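Local coordinates for microcin B17-processing protein McbD (Escherichia coli str. K-12 substr. MG1655, PDB 6GRH) that is needed to convert the inactive microcin B17 precursor into the active antibiotic peptide, as a YcaO-family member of the processing machinery, at residues A183-I191 with R206-T217. The protein carries 1 engineered substitution. Residues are numbered along the deposited sequence; the frame is centred on the assembly and turned at random. Where two conformers were deposited one is given.
Sequences ANTEISSEI and RSEGDIRIFDIT
The guanidinium of Arg212 meets the carboxylate of Glu186 at its edge and has CZ of Phe214 over one face, offset toward the rim. At the edge of the Phe214 ring, near its plane, lie OE1 of Glu186 and Thr185 O. The grip is side-on: NE reaches OE2 of Glu186 at 3.0 Å and NH2 reaches OE1 at 2.9 Å, both nearly straight, yet both nitrogens stand above the carboxylate plane, the two planes being 41° apart. Arg212 folds back at chi2 and chi3 (-65° and -70°) to lay its head there, while Glu186 runs out extended, its CG touching CE1 of Phe214. A water ties OE2 of Glu186 to Ile187 O and Ile213 N, bridging the backbones where the strands begin to part.

Arg206 presents a second guanidinium. Glu190 CA covers one face, and Ser189 O sits at the edge, taking both NE (2.7 Å) and NH2; NH2 also bonds Ile191 O, pinning the type I turn 188-191 to the end of helix 196-208. The Asn184 amide sends ND2 to Asp215 OD1 and to Thr217 O, each at 3.0 Å and close to its own plane. That OD1 also accepts from Thr217 N, closing an Asx turn, and from Thr217 OG1. On the face opposite Glu186, Ile213 CG2 packs on Ile187 CB at 3.7 Å.

Strands 182-187 and 210-215 are antiparallel neighbours in a mixed sheet, linked through helix 196-208. Strand 307-308 flanks the first and strand 224-231 the second, while Leu255 of helix 251-275 packs against Ile191 and Ile213.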
loop_
_atom_site.group_PDB
_atom_site.type_symbol
_atom_site.label_atom_id
_atom_site.label_comp_id
_atom_site.label_asym_id
_atom_site.label_seq_id
_atom_site.Cartn_x
_atom_site.Cartn_y
_atom_site.Cartn_z
ATOM N N ALA E 183 41.903 19.037 -38.419
ATOM C CA ALA E 183 41.747 18.266 -37.185
ATOM C C ALA E 183 43.104 17.716 -36.784
ATOM O O ALA E 183 44.011 17.602 -37.618
ATOM C CB ALA E 183 40.767 17.127 -37.416
ATOM N N ASN E 184 43.263 17.358 -35.516
ATOM C CA ASN E 184 44.556 16.824 -35.054
ATOM C C ASN E 184 44.725 15.363 -35.430
ATOM O O ASN E 184 45.748 14.973 -35.981
ATOM C CB ASN E 184 44.717 17.002 -33.549
ATOM C CG ASN E 184 44.550 18.446 -33.127
ATOM O OD1 ASN E 184 45.240 19.332 -33.633
ATOM N ND2 ASN E 184 43.600 18.697 -32.234
ATOM N N THR E 185 43.707 14.562 -35.159
ATOM C CA THR E 185 43.780 13.131 -35.405
ATOM C C THR E 185 42.374 12.585 -35.552
ATOM O O THR E 185 41.395 13.243 -35.173
ATOM C CB THR E 185 44.490 12.412 -34.239
ATOM O OG1 THR E 185 45.143 11.222 -34.710
ATOM C CG2 THR E 185 43.502 12.059 -33.151
ATOM N N GLU E 186 42.292 11.389 -36.122
ATOM C CA GLU E 186 41.049 10.635 -36.211
ATOM C C GLU E 186 41.139 9.459 -35.210
ATOM O O GLU E 186 42.167 8.792 -35.123
ATOM C CB GLU E 186 40.824 10.122 -37.635
ATOM C CG GLU E 186 39.505 9.369 -37.787
ATOM C CD GLU E 186 39.198 8.928 -39.196
ATOM O OE1 GLU E 186 39.816 9.452 -40.155
ATOM O OE2 GLU E 186 38.285 8.075 -39.341
ATOM N N ILE E 187 40.061 9.217 -34.476
ATOM C CA ILE E 187 39.930 8.037 -33.610
ATOM C C ILE E 187 39.187 6.978 -34.393
ATOM O O ILE E 187 38.204 7.297 -35.060
ATOM C CB ILE E 187 39.088 8.309 -32.354
ATOM C CG1 ILE E 187 39.583 9.535 -31.593
ATOM C CG2 ILE E 187 39.027 7.076 -31.462
ATOM C CD1 ILE E 187 41.041 9.517 -31.280
ATOM N N SER E 188 39.612 5.723 -34.272
ATOM C CA SER E 188 39.020 4.652 -35.062
ATOM C C SER E 188 37.515 4.622 -34.901
ATOM O O SER E 188 36.992 4.696 -33.781
ATOM C CB SER E 188 39.552 3.286 -34.664
ATOM O OG SER E 188 38.880 2.286 -35.407
ATOM N N SER E 189 36.828 4.504 -36.030
ATOM C CA SER E 189 35.380 4.442 -36.040
ATOM C C SER E 189 34.903 3.113 -35.436
ATOM O O SER E 189 33.782 3.050 -34.967
ATOM C CB SER E 189 34.840 4.649 -37.447
ATOM O OG SER E 189 35.416 3.718 -38.324
ATOM N N GLU E 190 35.772 2.092 -35.384
ATOM C CA GLU E 190 35.448 0.835 -34.692
ATOM C C GLU E 190 35.862 0.796 -33.215
ATOM O O GLU E 190 35.786 -0.255 -32.596
ATOM C CB GLU E 190 36.063 -0.353 -35.431
ATOM C CG GLU E 190 35.472 -0.591 -36.810
ATOM C CD GLU E 190 36.286 -1.560 -37.651
ATOM O OE1 GLU E 190 37.102 -2.352 -37.111
ATOM O OE2 GLU E 190 36.119 -1.533 -38.883
ATOM N N ILE E 191 36.243 1.943 -32.642
ATOM C CA ILE E 191 36.724 2.032 -31.259
ATOM C C ILE E 191 35.763 1.358 -30.294
ATOM O O ILE E 191 34.551 1.508 -30.436
ATOM C CB ILE E 191 36.936 3.513 -30.822
ATOM C CG1 ILE E 191 37.704 3.616 -29.501
ATOM C CG2 ILE E 191 35.615 4.295 -30.705
ATOM C CD1 ILE E 191 39.174 3.267 -29.624
ATOM N N ARG E 206 26.741 2.522 -36.155
ATOM C CA ARG E 206 27.468 1.712 -37.152
ATOM C C ARG E 206 26.549 0.795 -37.957
ATOM O O ARG E 206 26.792 0.569 -39.137
ATOM C CB ARG E 206 28.538 0.846 -36.478
ATOM C CG ARG E 206 29.784 1.586 -36.008
ATOM C CD ARG E 206 30.833 0.616 -35.456
ATOM N NE ARG E 206 31.785 1.293 -34.579
ATOM C CZ ARG E 206 31.980 1.004 -33.295
ATOM N NH1 ARG E 206 31.304 0.019 -32.716
ATOM N NH2 ARG E 206 32.870 1.703 -32.594
ATOM N N SER E 207 25.499 0.274 -37.321
ATOM C CA SER E 207 24.507 -0.579 -38.010
ATOM C C SER E 207 23.533 0.232 -38.892
ATOM O O SER E 207 23.108 -0.242 -39.934
ATOM C CB SER E 207 23.767 -1.507 -37.029
ATOM O OG SER E 207 22.820 -0.822 -36.229
ATOM N N GLU E 208 23.210 1.454 -38.483
ATOM C CA GLU E 208 22.271 2.311 -39.217
ATOM C C GLU E 208 22.960 3.068 -40.367
ATOM O O GLU E 208 22.330 3.352 -41.381
ATOM C CB GLU E 208 21.617 3.298 -38.257
ATOM C CG GLU E 208 20.370 4.008 -38.800
ATOM C CD GLU E 208 19.058 3.235 -38.634
ATOM O OE1 GLU E 208 19.036 2.108 -38.058
ATOM O OE2 GLU E 208 18.010 3.800 -39.061
ATOM N N GLY E 209 24.237 3.408 -40.197
ATOM C CA GLY E 209 24.957 4.255 -41.153
ATOM C C GLY E 209 26.453 4.176 -40.920
ATOM O O GLY E 209 26.980 3.083 -40.742
ATOM N N ASP E 210 27.133 5.325 -40.918
ATOM C CA ASP E 210 28.582 5.389 -40.647
ATOM C C ASP E 210 28.945 6.564 -39.760
ATOM O O ASP E 210 28.207 7.573 -39.709
ATOM C CB ASP E 210 29.369 5.483 -41.948
ATOM C CG ASP E 210 29.193 4.252 -42.796
ATOM O OD1 ASP E 210 29.764 3.187 -42.435
ATOM O OD2 ASP E 210 28.429 4.338 -43.786
ATOM N N ILE E 211 30.069 6.421 -39.054
ATOM C CA ILE E 211 30.569 7.487 -38.193
ATOM C C ILE E 211 32.031 7.828 -38.441
ATOM O O ILE E 211 32.819 6.977 -38.881
ATOM C CB ILE E 211 30.401 7.159 -36.699
ATOM C CG1 ILE E 211 31.203 5.906 -36.324
ATOM C CG2 ILE E 211 28.923 6.978 -36.360
ATOM C CD1 ILE E 211 31.358 5.712 -34.837
ATOM N N ARG E 212 32.371 9.073 -38.119
ATOM C CA ARG E 212 33.736 9.537 -38.053
ATOM C C ARG E 212 33.930 10.264 -36.724
ATOM O O ARG E 212 33.039 10.968 -36.254
ATOM C CB ARG E 212 34.053 10.461 -39.234
ATOM C CG ARG E 212 33.869 9.848 -40.630
ATOM C CD ARG E 212 34.811 8.696 -40.971
ATOM N NE ARG E 212 36.204 9.123 -41.163
ATOM C CZ ARG E 212 36.674 9.779 -42.228
ATOM N NH1 ARG E 212 35.884 10.086 -43.247
ATOM N NH2 ARG E 212 37.962 10.124 -42.280
ATOM N N ILE E 213 35.096 10.071 -36.117
ATOM C CA ILE E 213 35.434 10.671 -34.827
ATOM C C ILE E 213 36.759 11.420 -34.993
ATOM O O ILE E 213 37.766 10.814 -35.297
ATOM C CB ILE E 213 35.606 9.601 -33.741
ATOM C CG1 ILE E 213 34.370 8.694 -33.663
ATOM C CG2 ILE E 213 35.913 10.259 -32.391
ATOM C CD1 ILE E 213 34.519 7.518 -32.711
ATOM N N PHE E 214 36.741 12.725 -34.764
ATOM C CA PHE E 214 37.898 13.558 -34.907
ATOM C C PHE E 214 38.219 14.295 -33.598
ATOM O O PHE E 214 37.321 14.794 -32.931
ATOM C CB PHE E 214 37.645 14.585 -36.016
ATOM C CG PHE E 214 37.429 13.987 -37.381
ATOM C CD1 PHE E 214 38.349 13.102 -37.926
ATOM C CD2 PHE E 214 36.322 14.344 -38.146
ATOM C CE1 PHE E 214 38.165 12.567 -39.200
ATOM C CE2 PHE E 214 36.139 13.817 -39.423
ATOM C CZ PHE E 214 37.060 12.929 -39.945
ATOM N N ASP E 215 39.501 14.352 -33.244
ATOM C CA ASP E 215 39.992 15.290 -32.241
ATOM C C ASP E 215 40.217 16.635 -32.951
ATOM O O ASP E 215 41.143 16.751 -33.761
ATOM C CB ASP E 215 41.295 14.764 -31.619
ATOM C CG ASP E 215 41.805 15.635 -30.469
ATOM O OD1 ASP E 215 41.927 16.869 -30.633
ATOM O OD2 ASP E 215 42.110 15.083 -29.395
ATOM N N ILE E 216 39.373 17.635 -32.649
ATOM C CA ILE E 216 39.471 18.968 -33.250
ATOM C C ILE E 216 39.968 20.038 -32.266
ATOM O O ILE E 216 39.838 21.217 -32.550
ATOM C CB ILE E 216 38.127 19.432 -33.870
ATOM C CG1 ILE E 216 37.012 19.486 -32.814
ATOM C CG2 ILE E 216 37.727 18.523 -35.024
ATOM C CD1 ILE E 216 35.892 20.439 -33.176
ATOM N N THR E 217 40.562 19.636 -31.138
ATOM C CA THR E 217 41.039 20.570 -30.122
ATOM C C THR E 217 41.836 21.728 -30.734
ATOM O O THR E 217 42.663 21.479 -31.590
ATOM C CB THR E 217 41.985 19.834 -29.173
ATOM O OG1 THR E 217 41.392 18.584 -28.816
ATOM C CG2 THR E 217 42.283 20.673 -27.928
HETATM O O HOH W 1 36.573 7.693 -37.124
#